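Local coordinates for attaching and effacing protein, pathogenesis factor (Escherichia coli, PDB 4E9L), which is an adhesin of the intimin/invasin family, whose row of immunoglobulin-like domains probably holds the host-binding part of the protein away from the bacterial surface, at residues 111-116 against 176-181; 126-131 against 152-157. All coordinates share one frame; numbering follows the deposited sequence.

Interaction 1: residues 111-116 against 176-181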
ATOM      1  N   ALA A 111      11.622 -18.784 -32.893  1.00 17.29           N
ATOM      2  CA  ALA A 111      11.576 -20.193 -32.496  1.00 16.10           C
ATOM      3  C   ALA A 111      12.545 -20.931 -33.404  1.00 18.84           C
ATOM      4  O   ALA A 111      12.472 -20.784 -34.620  1.00 18.26           O
ATOM      5  CB  ALA A 111      10.169 -20.757 -32.667  1.00 17.07           C
ATOM      6  N   ILE A 112      13.448 -21.716 -32.815  1.00 14.44           N
ATOM      7  CA  ILE A 112      14.439 -22.501 -33.533  1.00 14.74           C
ATOM      8  C   ILE A 112      14.258 -23.962 -33.128  1.00 17.00           C
ATOM      9  O   ILE A 112      14.577 -24.351 -32.003  1.00 16.90           O
ATOM     10  CB  ILE A 112      15.914 -22.043 -33.340  1.00 18.51           C
ATOM     11  CG1 ILE A 112      16.078 -20.494 -33.472  1.00 20.16           C
ATOM     12  CG2 ILE A 112      16.823 -22.792 -34.337  1.00 18.01           C
ATOM     13  CD1 ILE A 112      16.224 -19.772 -32.091  1.00 28.41           C
ATOM     14  N   TRP A 113      13.735 -24.749 -34.048  1.00 13.10           N
ATOM     15  CA  TRP A 113      13.475 -26.160 -33.834  1.00 13.81           C
ATOM     16  C   TRP A 113      14.565 -26.972 -34.531  1.00 16.96           C
ATOM     17  O   TRP A 113      14.812 -26.808 -35.737  1.00 18.17           O
ATOM     18  CB  TRP A 113      12.079 -26.478 -34.389  1.00 13.76           C
ATOM     19  CG  TRP A 113      11.716 -27.924 -34.557  1.00 15.95           C
ATOM     20  CD1 TRP A 113      12.074 -28.983 -33.763  1.00 18.55           C
ATOM     21  CD2 TRP A 113      10.802 -28.440 -35.527  1.00 17.47           C
ATOM     22  NE1 TRP A 113      11.470 -30.137 -34.214  1.00 18.30           N
ATOM     23  CE2 TRP A 113      10.681 -29.830 -35.295  1.00 21.35           C
ATOM     24  CE3 TRP A 113      10.019 -27.849 -36.536  1.00 21.04           C
ATOM     25  CZ2 TRP A 113       9.893 -30.653 -36.106  1.00 22.33           C
ATOM     26  CZ3 TRP A 113       9.201 -28.662 -37.306  1.00 23.99           C
ATOM     27  CH2 TRP A 113       9.115 -30.043 -37.063  1.00 24.65           C
ATOM     28  N   THR A 114      15.213 -27.835 -33.769  1.00 12.16           N
ATOM     29  CA  THR A 114      16.277 -28.715 -34.244  1.00 12.20           C
ATOM     30  C   THR A 114      15.638 -30.086 -34.383  1.00 17.31           C
ATOM     31  O   THR A 114      15.235 -30.675 -33.387  1.00 16.75           O
ATOM     32  CB  THR A 114      17.473 -28.685 -33.286  1.00 19.30           C
ATOM     33  OG1 THR A 114      17.911 -27.340 -33.154  1.00 21.67           O
ATOM     34  CG2 THR A 114      18.633 -29.554 -33.776  1.00 19.15           C
ATOM     35  N   ALA A 115      15.470 -30.542 -35.625  1.00 16.08           N
ATOM     36  CA  ALA A 115      14.790 -31.791 -35.959  1.00 15.14           C
ATOM     37  C   ALA A 115      15.809 -32.857 -36.310  1.00 18.07           C
ATOM     38  O   ALA A 115      16.627 -32.676 -37.223  1.00 18.06           O
ATOM     39  CB  ALA A 115      13.848 -31.552 -37.127  1.00 15.83           C
ATOM     40  N   LYS A 116      15.765 -33.974 -35.582  1.00 15.26           N
ATOM     41  CA  LYS A 116      16.717 -35.074 -35.778  1.00 13.23           C
ATOM     42  C   LYS A 116      16.018 -36.415 -35.766  1.00 18.68           C
ATOM     43  O   LYS A 116      14.941 -36.552 -35.185  1.00 18.71           O
ATOM     44  CB  LYS A 116      17.765 -35.083 -34.643  1.00 14.33           C
ATOM     45  CG  LYS A 116      18.681 -33.863 -34.565  1.00 26.07           C
ATOM     46  CD  LYS A 116      19.757 -34.066 -33.475  1.00 22.39           C
ATOM     47  CE  LYS A 116      20.426 -32.777 -33.055  1.00 21.04           C
ATOM     48  NZ  LYS A 116      21.573 -33.045 -32.129  1.00 23.85           N
ATOM     49  N   GLN A 176       1.235 -34.389 -33.307  1.00 24.61           N
ATOM     50  CA  GLN A 176       2.146 -35.035 -32.330  1.00 22.72           C
ATOM     51  C   GLN A 176       3.335 -34.134 -31.981  1.00 22.73           C
ATOM     52  O   GLN A 176       3.890 -33.497 -32.876  1.00 20.24           O
ATOM     53  CB  GLN A 176       2.679 -36.373 -32.893  1.00 24.05           C
ATOM     54  CG  GLN A 176       1.602 -37.372 -33.348  1.00 42.35           C
ATOM     55  CD  GLN A 176       0.721 -37.842 -32.213  1.00 67.41           C
ATOM     56  OE1 GLN A 176       1.191 -38.297 -31.160  1.00 62.55           O
ATOM     57  NE2 GLN A 176      -0.580 -37.715 -32.398  1.00 67.53           N
ATOM     58  N   ASP A 177       3.766 -34.117 -30.700  1.00 19.11           N
ATOM     59  CA  ASP A 177       4.953 -33.362 -30.278  1.00 18.34           C
ATOM     60  C   ASP A 177       6.151 -33.768 -31.144  1.00 19.46           C
ATOM     61  O   ASP A 177       6.373 -34.961 -31.396  1.00 16.69           O
ATOM     62  CB  ASP A 177       5.291 -33.618 -28.801  1.00 20.25           C
ATOM     63  CG  ASP A 177       4.280 -33.122 -27.791  1.00 28.94           C
ATOM     64  OD1 ASP A 177       3.450 -32.248 -28.150  1.00 28.36           O
ATOM     65  OD2 ASP A 177       4.393 -33.510 -26.616  1.00 36.01           O
ATOM     66  N   ALA A 178       6.874 -32.761 -31.643  1.00 16.41           N
ATOM     67  CA  ALA A 178       8.016 -32.973 -32.509  1.00 16.51           C
ATOM     68  C   ALA A 178       9.363 -32.547 -31.881  1.00 18.23           C
ATOM     69  O   ALA A 178      10.372 -32.436 -32.585  1.00 16.15           O
ATOM     70  CB  ALA A 178       7.777 -32.311 -33.861  1.00 17.32           C
ATOM     71  N   ALA A 179       9.376 -32.373 -30.538  1.00 15.31           N
ATOM     72  CA  ALA A 179      10.572 -32.090 -29.747  1.00 14.41           C
ATOM     73  C   ALA A 179      10.389 -32.759 -28.390  1.00 17.95           C
ATOM     74  O   ALA A 179       9.254 -33.028 -28.001  1.00 16.43           O
ATOM     75  CB  ALA A 179      10.778 -30.585 -29.578  1.00 14.54           C
ATOM     76  N   ALA A 180      11.492 -33.033 -27.677  1.00 16.29           N
ATOM     77  CA  ALA A 180      11.456 -33.726 -26.379  1.00 16.88           C
ATOM     78  C   ALA A 180      10.708 -32.910 -25.342  1.00 20.85           C
ATOM     79  O   ALA A 180       9.936 -33.470 -24.576  1.00 21.84           O
ATOM     80  CB  ALA A 180      12.877 -34.021 -25.897  1.00 17.18           C
ATOM     81  N   ASN A 181      10.918 -31.594 -25.328  1.00 15.61           N
ATOM     82  CA  ASN A 181      10.229 -30.693 -24.395  1.00 16.74           C
ATOM     83  C   ASN A 181       9.882 -29.389 -25.095  1.00 20.35           C
ATOM     84  O   ASN A 181      10.543 -29.039 -26.064  1.00 18.93           O
ATOM     85  CB  ASN A 181      11.099 -30.431 -23.160  1.00 19.65           C
ATOM     86  CG  ASN A 181      11.150 -31.627 -22.248  1.00 39.15           C
ATOM     87  OD1 ASN A 181      10.124 -32.135 -21.785  1.00 37.83           O
ATOM     88  ND2 ASN A 181      12.327 -32.162 -22.056  1.00 31.49           N
TER
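In the core of an immunoglobulin-like beta-sandwich, the indole of Trp113, on strand 108-114, reaches across to Ala178, just past the short strand 176-177 of the facing sheet. Two grips join the pair, one polar and one apolar. The ring nitrogen is the donor: Trp113 NE1 lies 3.0 Å from Ala178 O, and the bond is distinctly bent, with an N-H...O angle of 136°. The donor stands well above the carbonyl plane, 48° out of it, and the oxygen in turn is tilted from the plane of the indole, so neither group meets the other squarely. On the benzo side of the same ring the methyl of Ala178 closes in, its CB 3.5 Å from Trp113 CZ2 and 4.1 Å from Trp113 CE2. One alanine thus meets the indole twice from the same side, with its carbonyl at NE1 and its methyl standing off the ring plane near CZ2, while Ala115 CB lies over the other face, 3.8 Å above the plane and offset toward the rim. The side chain of Trp113 leaves its strand with CG anti to the backbone N (chi1 167°), which swings the indole off the strand so that its NE1 and CZ2 side faces Ala178.

Both residues are buried, and the bond gives the indole N-H a partner inside the interior. The arrangement belongs to the sandwich of an invasin-type domain: strand 108-114 lies within one four-stranded antiparallel sheet, between 95-99 and 153-159, while 176-177 pairs with 165-173 in the other. Trp146 meets Trp113 edge-to-face, and Leu89 touches Trp113, Ala115 and Ala178, bringing the residues before strand 95-99 into the same apolar cluster. Pro171, from strand 165-173, packs on both Trp113 and Ala179.

Interaction 2: residues 126-131 against 152-157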
ATOM      1  N   LEU A 126      10.351 -31.954 -44.213  1.00 23.09           N
ATOM      2  CA  LEU A 126       9.105 -32.292 -43.521  1.00 23.25           C
ATOM      3  C   LEU A 126       8.025 -31.248 -43.881  1.00 25.38           C
ATOM      4  O   LEU A 126       8.334 -30.176 -44.415  1.00 23.65           O
ATOM      5  CB  LEU A 126       9.326 -32.200 -41.984  1.00 24.03           C
ATOM      6  CG  LEU A 126      10.262 -33.188 -41.304  1.00 29.97           C
ATOM      7  CD1 LEU A 126      10.462 -32.787 -39.877  1.00 31.50           C
ATOM      8  CD2 LEU A 126       9.729 -34.620 -41.356  1.00 32.19           C
ATOM      9  N   ASN A 127       6.770 -31.540 -43.519  1.00 22.73           N
ATOM     10  CA  ASN A 127       5.649 -30.612 -43.667  1.00 22.79           C
ATOM     11  C   ASN A 127       5.100 -30.377 -42.244  1.00 25.54           C
ATOM     12  O   ASN A 127       4.156 -31.047 -41.816  1.00 24.84           O
ATOM     13  CB  ASN A 127       4.575 -31.149 -44.611  1.00 25.65           C
ATOM     14  CG  ASN A 127       3.422 -30.190 -44.759  1.00 33.42           C
ATOM     15  OD1 ASN A 127       3.601 -28.965 -44.779  1.00 28.11           O
ATOM     16  ND2 ASN A 127       2.221 -30.726 -44.752  1.00 27.36           N
ATOM     17  N   PRO A 128       5.746 -29.502 -41.453  1.00 21.00           N
ATOM     18  CA  PRO A 128       5.291 -29.326 -40.069  1.00 19.99           C
ATOM     19  C   PRO A 128       3.978 -28.553 -39.931  1.00 23.29           C
ATOM     20  O   PRO A 128       3.629 -27.713 -40.773  1.00 21.25           O
ATOM     21  CB  PRO A 128       6.458 -28.590 -39.410  1.00 21.88           C
ATOM     22  CG  PRO A 128       7.080 -27.808 -40.506  1.00 25.76           C
ATOM     23  CD  PRO A 128       6.906 -28.637 -41.760  1.00 22.18           C
ATOM     24  N   ASP A 129       3.281 -28.793 -38.810  1.00 19.05           N
ATOM     25  CA  ASP A 129       2.084 -28.057 -38.460  1.00 18.07           C
ATOM     26  C   ASP A 129       2.535 -26.667 -38.065  1.00 19.63           C
ATOM     27  O   ASP A 129       3.720 -26.439 -37.888  1.00 18.79           O
ATOM     28  CB  ASP A 129       1.412 -28.674 -37.217  1.00 19.56           C
ATOM     29  CG  ASP A 129       1.173 -30.171 -37.231  1.00 25.02           C
ATOM     30  OD1 ASP A 129       1.416 -30.808 -38.290  1.00 22.66           O
ATOM     31  OD2 ASP A 129       0.692 -30.698 -36.207  1.00 25.32           O
ATOM     32  N   ALA A 130       1.597 -25.766 -37.845  1.00 17.60           N
ATOM     33  CA  ALA A 130       1.900 -24.445 -37.304  1.00 19.02           C
ATOM     34  C   ALA A 130       2.472 -24.639 -35.882  1.00 24.19           C
ATOM     35  O   ALA A 130       2.074 -25.597 -35.212  1.00 22.96           O
ATOM     36  CB  ALA A 130       0.612 -23.624 -37.219  1.00 20.16           C
ATOM     37  N   PRO A 131       3.388 -23.765 -35.401  1.00 24.86           N
ATOM     38  CA  PRO A 131       3.892 -23.901 -34.015  1.00 25.39           C
ATOM     39  C   PRO A 131       2.757 -23.881 -32.994  1.00 29.40           C
ATOM     40  O   PRO A 131       1.774 -23.158 -33.172  1.00 29.80           O
ATOM     41  CB  PRO A 131       4.782 -22.663 -33.846  1.00 27.16           C
ATOM     42  CG  PRO A 131       5.221 -22.317 -35.247  1.00 31.71           C
ATOM     43  CD  PRO A 131       3.988 -22.591 -36.073  1.00 27.44           C
ATOM     44  N   GLY A 152      18.688 -29.185 -40.615  1.00 19.10           N
ATOM     45  CA  GLY A 152      17.998 -29.795 -39.480  1.00 18.29           C
ATOM     46  C   GLY A 152      17.372 -28.731 -38.601  1.00 22.72           C
ATOM     47  O   GLY A 152      16.575 -29.051 -37.714  1.00 23.00           O
ATOM     48  N   THR A 153      17.730 -27.454 -38.822  1.00 18.71           N
ATOM     49  CA  THR A 153      17.089 -26.372 -38.077  1.00 19.63           C
ATOM     50  C   THR A 153      15.958 -25.805 -38.920  1.00 22.39           C
ATOM     51  O   THR A 153      16.057 -25.709 -40.148  1.00 22.67           O
ATOM     52  CB  THR A 153      18.052 -25.296 -37.525  1.00 29.83           C
ATOM     53  OG1 THR A 153      18.558 -24.499 -38.590  1.00 33.30           O
ATOM     54  CG2 THR A 153      19.189 -25.877 -36.673  1.00 28.33           C
ATOM     55  N   TRP A 154      14.882 -25.463 -38.232  1.00 17.64           N
ATOM     56  CA  TRP A 154      13.647 -24.910 -38.741  1.00 16.59           C
ATOM     57  C   TRP A 154      13.373 -23.658 -37.917  1.00 20.88           C
ATOM     58  O   TRP A 154      13.460 -23.701 -36.681  1.00 21.50           O
ATOM     59  CB  TRP A 154      12.533 -25.933 -38.550  1.00 15.06           C
ATOM     60  CG  TRP A 154      12.731 -27.175 -39.365  1.00 15.71           C
ATOM     61  CD1 TRP A 154      13.599 -28.201 -39.116  1.00 17.99           C
ATOM     62  CD2 TRP A 154      12.022 -27.523 -40.554  1.00 15.68           C
ATOM     63  NE1 TRP A 154      13.478 -29.165 -40.090  1.00 17.48           N
ATOM     64  CE2 TRP A 154      12.486 -28.791 -40.964  1.00 19.40           C
ATOM     65  CE3 TRP A 154      10.987 -26.907 -41.283  1.00 17.85           C
ATOM     66  CZ2 TRP A 154      11.989 -29.437 -42.098  1.00 18.81           C
ATOM     67  CZ3 TRP A 154      10.488 -27.554 -42.401  1.00 20.47           C
ATOM     68  CH2 TRP A 154      10.981 -28.808 -42.793  1.00 20.86           C
ATOM     69  N   THR A 155      13.106 -22.532 -38.574  1.00 16.07           N
ATOM     70  CA  THR A 155      12.905 -21.287 -37.812  1.00 16.08           C
ATOM     71  C   THR A 155      11.528 -20.672 -38.066  1.00 20.32           C
ATOM     72  O   THR A 155      11.046 -20.722 -39.194  1.00 20.00           O
ATOM     73  CB  THR A 155      14.028 -20.261 -38.155  1.00 23.76           C
ATOM     74  OG1 THR A 155      14.068 -20.095 -39.557  1.00 30.41           O
ATOM     75  CG2 THR A 155      15.415 -20.701 -37.689  1.00 21.32           C
ATOM     76  N   ALA A 156      10.890 -20.105 -37.023  1.00 17.39           N
ATOM     77  CA  ALA A 156       9.609 -19.396 -37.152  1.00 17.21           C
ATOM     78  C   ALA A 156       9.658 -18.136 -36.315  1.00 21.68           C
ATOM     79  O   ALA A 156      10.305 -18.122 -35.272  1.00 21.54           O
ATOM     80  CB  ALA A 156       8.439 -20.270 -36.730  1.00 18.02           C
ATOM     81  N   GLN A 157       8.992 -17.073 -36.776  1.00 17.55           N
ATOM     82  CA  GLN A 157       8.968 -15.822 -36.031  1.00 17.80           C
ATOM     83  C   GLN A 157       7.634 -15.696 -35.337  1.00 20.99           C
ATOM     84  O   GLN A 157       6.587 -15.894 -35.973  1.00 21.49           O
ATOM     85  CB  GLN A 157       9.201 -14.611 -36.972  1.00 20.47           C
ATOM     86  CG  GLN A 157      10.557 -14.606 -37.694  1.00 34.40           C
ATOM     87  CD  GLN A 157      11.772 -14.595 -36.779  1.00 53.45           C
ATOM     88  OE1 GLN A 157      11.746 -14.096 -35.647  1.00 43.78           O
ATOM     89  NE2 GLN A 157      12.886 -15.117 -37.280  1.00 48.62           N
TER
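Apolar packing carries most of the contact, and Trp154 is its chief piece. Its six-membered ring is met from one side by two residues of the loop 126-131. The CB of Leu126 approaches Trp154 CZ2 at 3.8 Å; from the same side the pyrrolidine of Pro128 crosses the indole at a slant, its CD 3.8 Å and its CG 3.9 Å from Trp154 CZ3. With CG anti to its carbonyl carbon (chi1 -65°), Trp154 extends this ring toward the loop. Two residues further along strand 153-159, Ala156 points the same way and forms a smaller contact, its CB 4.1 Å from Pro131 CG.

Backbone atoms also meet the indole. Leu126 O approaches Trp154 CH2 to 3.4 Å, and Leu126 N lies 3.5 Å from the same carbon, so main chain and side chain of Leu126 both bear on the CZ2-CH2 end of the ring. The polar end of Trp154 is served from outside the two segments: NE1 is hydrogen-bonded to Val123 O, which helps hold the ring in this orientation.

Strand 153-159 runs between 108-114 and 142-148, and the loop packs against the inner side of this sheet on its way to strand 132-134 of the opposite one. Pro128 and Pro131 both touch Trp146 of strand 142-148, while Leu126 reaches Leu173 and the Asp129 carboxylate accepts hydrogen bonds from the backbone N of Asn174 and Gly175.

The two contacts lie about 9 Å apart, centre to centre, inside one invasin-type domain, the first of the modelled chain. Interaction 2 is nested along the sequence: 126-131 and 152-157 both fall between 111-116 and 176-181. Strands 108-114 and 153-159 are antiparallel neighbours in one sheet, joined by probable backbone hydrogen bonds from Ala111 N to Ala156 O and from Ala115 N to Gly152 O. The contacts also touch through side chains, with Trp113 CZ3 3.5 Å from Pro128 CB. Together they bring Trp113 and Trp154 into one interior between the two sheets, with the 126-131 loop packed against it, in one of the domains that probably make up the rod of this adhesin.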